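Long-range contacts in maleate cis-trans isomerase (Pseudomonas putida, PDB 4FQ5), which probably catalyses the cis-trans isomerisation of the central double bond of maleate, giving fumarate, and acts as a homodimer: residues A106-G111 / V169-H174; P159-L164 / A184-D189. The protein carries 1 engineered substitution. All coordinates share one frame; numbering follows the deposited sequence.

Contact 1 (A106-G111 / V169-H174); sequences AIMSMG and VDYIRH
Met108 lies across one face of the Tyr171 ring, and these two residues supply most of the surface the contact buries. The CG methylene of Met108 sits over the face, 3.6 Å from the ring centroid and only 16° off the ring normal, a CH-pi contact. Beyond it the chain runs extended along the CB end of the tyrosine: SD stands obliquely to the ring, 4.2 Å from its centroid, and CE drops beside CD2 of Tyr171 at 3.6 Å before reaching Ile172 CG1 at 4.2 Å. With chi1 at -162°, the Tyr171 ring swings opposite its backbone N and out from helix 162-174 to Met108 and Gly111. There Gly111 O meets the ring edge near its plane, 3.3 Å from Tyr171 CE1. Gly111 closes a type I turn begun at Met108 and has positive phi, a backbone shape at which a side chain would collide with the carbonyl O of Met110. Tyr171 OH is hydrogen-bonded to His115 ND1, which fixes the far end of the ring. Ala139 and Ile143 of helix 138-149 also pack on Met108. The arrangement is a Met-aromatic contact joining two helices at a buried helix-helix interface.

Contact 2 (P159-L164 / A184-D189); sequences PYMKPL and ALEISD. With MAE (maleic acid), chain C.
Pro159 and Tyr160 present their carbonyls to residues 184-189, the end of strand 178-184 and the loop after it, whose run from Ala184 to Ser188 lies 100° from that of residues 159-162. The site is the carboxyl-end rim of a parallel alpha/beta sheet: strand 153-158 turns there into helix 162-174, while the neighbouring strand 178-184 leads into the loop. Ile187 N donates to Pro159 O at 2.7 Å, almost straight at 171°, and Glu186 N makes a weak bond of 3.0 Å to Tyr160 O. Glu186 takes a left-handed backbone conformation, bringing its CA within 3.2 Å of Tyr160 O as a CA-H...O contact. Leu185 CB rests on Pro159 CA at 3.8 Å. Over the loop folds Met161, at the N-cap position of helix 162-174. Its CG lies against Ser188 CB; a bend at chi2 (-47°) then sets SD 3.4 Å from Glu186 C, and a further bend turns CE toward Glu186 CB. An alanine in place of Met161 removes CG, SD and CE and would probably leave a gap beside the Glu186 carbonyl and Ser188 CB. Pro159 CD covers one face of the Tyr160 ring, whose hydroxyl reaches the substrate pocket. There Tyr160 OH donates to O3 of the bound maleic acid at 2.6 Å, with O3 near the plane of the ring, at its edge.

Overall arrangement
From the N terminus, the chain builds a parallel sheet of strands 27-35, 59-67, 98-101 and 135-137, and helix 104-108 follows strand 98-101. Contact 1 closes a long loop of 57 residues, mostly helical, when helix 162-174 returns to residues 106-111. Contact 2 closes a shorter one of 19 residues, spanning the rest of that helix and most of strand 178-184. Because 159-164 falls between the two segments of contact 1 and 184-189 lies beyond them, the loops cross. Both contacts use helix 162-174, which packs against the first sheet's half through contact 1 and is held at its start to the second sheet's rim through contact 2. Their centres lie 15 Å apart, and Ser109 packs on Leu164 between them.

Contact 1 (A106-G111 / V169-H174)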
loop_
_atom_site.group_PDB
_atom_site.type_symbol
_atom_site.label_atom_id
_atom_site.label_comp_id
_atom_site.label_asym_id
_atom_site.label_seq_id
_atom_site.Cartn_x
_atom_site.Cartn_y
_atom_site.Cartn_z
ATOM N N ALA A 106 -14.140 24.441 -17.598
ATOM C CA ALA A 106 -13.374 25.663 -17.833
ATOM C C ALA A 106 -12.837 25.679 -19.260
ATOM O O ALA A 106 -12.863 26.713 -19.934
ATOM C CB ALA A 106 -12.233 25.764 -16.838
ATOM N N ILE A 107 -12.359 24.529 -19.718
ATOM C CA ILE A 107 -11.898 24.387 -21.090
ATOM C C ILE A 107 -13.066 24.500 -22.079
ATOM O O ILE A 107 -13.024 25.314 -23.002
ATOM C CB ILE A 107 -11.126 23.064 -21.296
ATOM C CG1 ILE A 107 -9.775 23.084 -20.556
ATOM C CG2 ILE A 107 -10.957 22.754 -22.778
ATOM C CD1 ILE A 107 -8.872 24.264 -20.875
ATOM N N MET A 108 -14.105 23.697 -21.872
ATOM C CA MET A 108 -15.241 23.680 -22.792
ATOM C C MET A 108 -15.987 25.026 -22.842
ATOM O O MET A 108 -16.467 25.422 -23.899
ATOM C CB MET A 108 -16.181 22.496 -22.502
ATOM C CG MET A 108 -15.534 21.126 -22.724
ATOM S SD MET A 108 -16.703 19.746 -22.741
ATOM C CE MET A 108 -15.641 18.357 -23.103
ATOM N N SER A 109 -16.049 25.727 -21.708
ATOM C CA SER A 109 -16.647 27.069 -21.610
ATOM C C SER A 109 -16.036 28.117 -22.543
ATOM O O SER A 109 -16.656 29.145 -22.813
ATOM C CB SER A 109 -16.498 27.609 -20.186
ATOM O OG SER A 109 -17.544 27.153 -19.362
ATOM N N MET A 110 -14.809 27.872 -22.997
ATOM C CA MET A 110 -14.076 28.859 -23.782
ATOM C C MET A 110 -14.362 28.769 -25.275
ATOM O O MET A 110 -13.819 29.537 -26.055
ATOM C CB MET A 110 -12.573 28.740 -23.519
ATOM C CG MET A 110 -12.152 29.089 -22.098
ATOM S SD MET A 110 -12.457 30.814 -21.666
ATOM C CE MET A 110 -11.350 31.641 -22.805
ATOM N N GLY A 111 -15.203 27.824 -25.677
ATOM C CA GLY A 111 -15.553 27.674 -27.091
ATOM C C GLY A 111 -14.996 26.436 -27.772
ATOM O O GLY A 111 -14.019 25.843 -27.309
ATOM N N VAL A 169 -22.378 19.465 -23.199
ATOM C CA VAL A 169 -23.062 18.552 -24.117
ATOM C C VAL A 169 -22.867 18.993 -25.574
ATOM O O VAL A 169 -22.550 18.170 -26.432
ATOM C CB VAL A 169 -24.556 18.408 -23.750
ATOM C CG1 VAL A 169 -25.343 17.754 -24.878
ATOM C CG2 VAL A 169 -24.701 17.602 -22.464
ATOM N N ASP A 170 -23.011 20.293 -25.834
ATOM C CA ASP A 170 -22.785 20.835 -27.179
ATOM C C ASP A 170 -21.330 20.690 -27.640
ATOM O O ASP A 170 -21.076 20.435 -28.819
ATOM C CB ASP A 170 -23.240 22.293 -27.271
ATOM C CG ASP A 170 -24.758 22.439 -27.265
ATOM O OD1 ASP A 170 -25.485 21.412 -27.268
ATOM O OD2 ASP A 170 -25.235 23.597 -27.257
ATOM N N TYR A 171 -20.385 20.831 -26.706
ATOM C CA TYR A 171 -18.961 20.630 -27.003
ATOM C C TYR A 171 -18.698 19.183 -27.434
ATOM O O TYR A 171 -17.995 18.929 -28.426
ATOM C CB TYR A 171 -18.102 20.996 -25.781
ATOM C CG TYR A 171 -16.631 21.235 -26.074
ATOM C CD1 TYR A 171 -16.118 22.531 -26.142
ATOM C CD2 TYR A 171 -15.751 20.165 -26.262
ATOM C CE1 TYR A 171 -14.774 22.757 -26.399
ATOM C CE2 TYR A 171 -14.406 20.376 -26.523
ATOM C CZ TYR A 171 -13.923 21.672 -26.590
ATOM O OH TYR A 171 -12.594 21.879 -26.852
ATOM N N ILE A 172 -19.275 18.241 -26.691
ATOM C CA ILE A 172 -19.120 16.815 -26.974
ATOM C C ILE A 172 -19.749 16.457 -28.327
ATOM O O ILE A 172 -19.142 15.753 -29.142
ATOM C CB ILE A 172 -19.718 15.952 -25.835
ATOM C CG1 ILE A 172 -18.930 16.173 -24.532
ATOM C CG2 ILE A 172 -19.700 14.480 -26.212
ATOM C CD1 ILE A 172 -19.680 15.782 -23.276
ATOM N N ARG A 173 -20.958 16.963 -28.560
ATOM C CA ARG A 173 -21.638 16.786 -29.839
ATOM C C ARG A 173 -20.809 17.351 -30.993
ATOM O O ARG A 173 -20.688 16.716 -32.039
ATOM C CB ARG A 173 -23.038 17.414 -29.800
ATOM C CG ARG A 173 -24.026 16.646 -28.933
ATOM C CD ARG A 173 -25.394 17.320 -28.885
ATOM N NE ARG A 173 -26.389 16.448 -28.254
ATOM C CZ ARG A 173 -27.444 16.876 -27.561
ATOM N NH1 ARG A 173 -27.662 18.173 -27.395
ATOM N NH2 ARG A 173 -28.281 16.003 -27.020
ATOM N N HIS A 174 -20.218 18.529 -30.783
ATOM C CA HIS A 174 -19.361 19.163 -31.788
ATOM C C HIS A 174 -18.163 18.314 -32.112
ATOM O O HIS A 174 -17.676 18.309 -33.252
ATOM C CB HIS A 174 -18.914 20.549 -31.325
ATOM C CG HIS A 174 -18.145 21.322 -32.371
ATOM N ND1 HIS A 174 -16.801 21.429 -32.353
ATOM C CD2 HIS A 174 -18.580 22.015 -33.499
ATOM C CE1 HIS A 174 -16.396 22.163 -33.409
ATOM N NE2 HIS A 174 -17.486 22.523 -34.108
#

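Contact 2 (P159-L164 / A184-D189)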
loop_
_atom_site.group_PDB
_atom_site.type_symbol
_atom_site.label_atom_id
_atom_site.label_comp_id
_atom_site.label_asym_id
_atom_site.label_seq_id
_atom_site.Cartn_x
_atom_site.Cartn_y
_atom_site.Cartn_z
ATOM N N PRO A 159 -22.460 18.087 -12.339
ATOM C CA PRO A 159 -22.965 18.815 -11.184
ATOM C C PRO A 159 -23.300 20.281 -11.483
ATOM O O PRO A 159 -23.794 20.987 -10.600
ATOM C CB PRO A 159 -21.791 18.755 -10.216
ATOM C CG PRO A 159 -20.597 18.819 -11.111
ATOM C CD PRO A 159 -20.986 18.131 -12.399
ATOM N N TYR A 160 -23.043 20.714 -12.713
ATOM C CA TYR A 160 -23.118 22.126 -13.078
ATOM C C TYR A 160 -24.540 22.662 -13.157
ATOM O O TYR A 160 -25.505 21.903 -13.291
ATOM C CB TYR A 160 -22.474 22.388 -14.447
ATOM C CG TYR A 160 -21.181 21.666 -14.740
ATOM C CD1 TYR A 160 -20.071 21.784 -13.901
ATOM C CD2 TYR A 160 -21.057 20.899 -15.892
ATOM C CE1 TYR A 160 -18.883 21.131 -14.198
ATOM C CE2 TYR A 160 -19.886 20.235 -16.188
ATOM C CZ TYR A 160 -18.800 20.361 -15.344
ATOM O OH TYR A 160 -17.642 19.694 -15.665
ATOM N N MET A 161 -24.639 23.988 -13.096
ATOM C CA MET A 161 -25.838 24.710 -13.512
ATOM C C MET A 161 -26.179 24.359 -14.961
ATOM O O MET A 161 -25.306 23.968 -15.742
ATOM C CB MET A 161 -25.626 26.216 -13.353
ATOM C CG MET A 161 -25.261 26.651 -11.940
ATOM S SD MET A 161 -26.311 25.942 -10.643
ATOM C CE MET A 161 -27.825 26.890 -10.827
ATOM N N LYS A 162 -27.451 24.500 -15.313
ATOM C CA LYS A 162 -27.982 24.026 -16.597
ATOM C C LYS A 162 -27.299 24.611 -17.849
ATOM O O LYS A 162 -26.994 23.856 -18.771
ATOM C CB LYS A 162 -29.505 24.226 -16.636
ATOM C CG LYS A 162 -30.219 23.689 -17.866
ATOM C CD LYS A 162 -31.720 23.911 -17.725
ATOM C CE LYS A 162 -32.475 23.510 -18.984
ATOM N NZ LYS A 162 -33.942 23.693 -18.792
ATOM N N PRO A 163 -27.057 25.945 -17.886
ATOM C CA PRO A 163 -26.385 26.558 -19.053
ATOM C C PRO A 163 -24.994 25.978 -19.328
ATOM O O PRO A 163 -24.650 25.706 -20.477
ATOM C CB PRO A 163 -26.247 28.034 -18.648
ATOM C CG PRO A 163 -27.344 28.255 -17.660
ATOM C CD PRO A 163 -27.475 26.966 -16.903
ATOM N N LEU A 164 -24.211 25.812 -18.267
ATOM C CA LEU A 164 -22.875 25.212 -18.349
ATOM C C LEU A 164 -22.933 23.773 -18.844
ATOM O O LEU A 164 -22.131 23.380 -19.692
ATOM C CB LEU A 164 -22.189 25.286 -16.979
ATOM C CG LEU A 164 -21.129 26.365 -16.737
ATOM C CD1 LEU A 164 -21.197 27.533 -17.711
ATOM C CD2 LEU A 164 -21.158 26.845 -15.292
ATOM N N ALA A 184 -28.060 17.312 -14.863
ATOM C CA ALA A 184 -27.286 18.380 -14.257
ATOM C C ALA A 184 -27.771 18.583 -12.831
ATOM O O ALA A 184 -28.953 18.852 -12.612
ATOM C CB ALA A 184 -27.444 19.661 -15.060
ATOM N N LEU A 185 -26.867 18.458 -11.862
ATOM C CA LEU A 185 -27.246 18.578 -10.451
ATOM C C LEU A 185 -27.452 20.022 -10.000
ATOM O O LEU A 185 -28.019 20.263 -8.937
ATOM C CB LEU A 185 -26.230 17.878 -9.544
ATOM C CG LEU A 185 -25.974 16.390 -9.796
ATOM C CD1 LEU A 185 -24.953 15.879 -8.790
ATOM C CD2 LEU A 185 -27.253 15.564 -9.739
ATOM N N GLU A 186 -26.985 20.970 -10.813
ATOM C CA GLU A 186 -27.144 22.406 -10.555
ATOM C C GLU A 186 -26.613 22.834 -9.197
ATOM O O GLU A 186 -27.322 23.468 -8.418
ATOM C CB GLU A 186 -28.604 22.843 -10.720
ATOM C CG GLU A 186 -29.184 22.558 -12.094
ATOM C CD GLU A 186 -30.498 23.284 -12.347
ATOM O OE1 GLU A 186 -30.893 24.144 -11.525
ATOM O OE2 GLU A 186 -31.134 22.992 -13.376
ATOM N N ILE A 187 -25.361 22.475 -8.924
ATOM C CA ILE A 187 -24.672 22.866 -7.701
ATOM C C ILE A 187 -23.458 23.695 -8.119
ATOM O O ILE A 187 -22.512 23.158 -8.701
ATOM C CB ILE A 187 -24.217 21.628 -6.891
ATOM C CG1 ILE A 187 -25.413 20.714 -6.573
ATOM C CG2 ILE A 187 -23.513 22.048 -5.613
ATOM C CD1 ILE A 187 -25.038 19.398 -5.915
ATOM N N SER A 188 -23.488 24.998 -7.845
ATOM C CA SER A 188 -22.432 25.904 -8.316
ATOM C C SER A 188 -21.341 26.158 -7.273
ATOM O O SER A 188 -20.207 26.498 -7.628
ATOM C CB SER A 188 -23.025 27.225 -8.826
ATOM O OG SER A 188 -23.711 27.899 -7.789
ATOM N N ASP A 189 -21.688 26.012 -5.995
ATOM C CA ASP A 189 -20.701 26.068 -4.923
ATOM C C ASP A 189 -19.797 24.842 -5.041
ATOM O O ASP A 189 -20.250 23.715 -4.857
ATOM C CB ASP A 189 -21.381 26.109 -3.553
ATOM C CG ASP A 189 -20.399 26.330 -2.417
ATOM O OD1 ASP A 189 -20.559 27.326 -1.688
ATOM O OD2 ASP A 189 -19.459 25.518 -2.247
HETATM C C1 MAE C . -14.114 21.263 -10.900
HETATM O O1 MAE C . -13.590 21.454 -9.791
HETATM O O2 MAE C . -14.911 20.342 -11.135
HETATM C C2 MAE C . -13.786 22.204 -11.981
HETATM C C3 MAE C . -14.006 21.980 -13.264
HETATM C C4 MAE C . -14.593 20.742 -13.824
HETATM O O3 MAE C . -15.703 20.811 -14.342
HETATM O O4 MAE C . -13.975 19.672 -13.814
#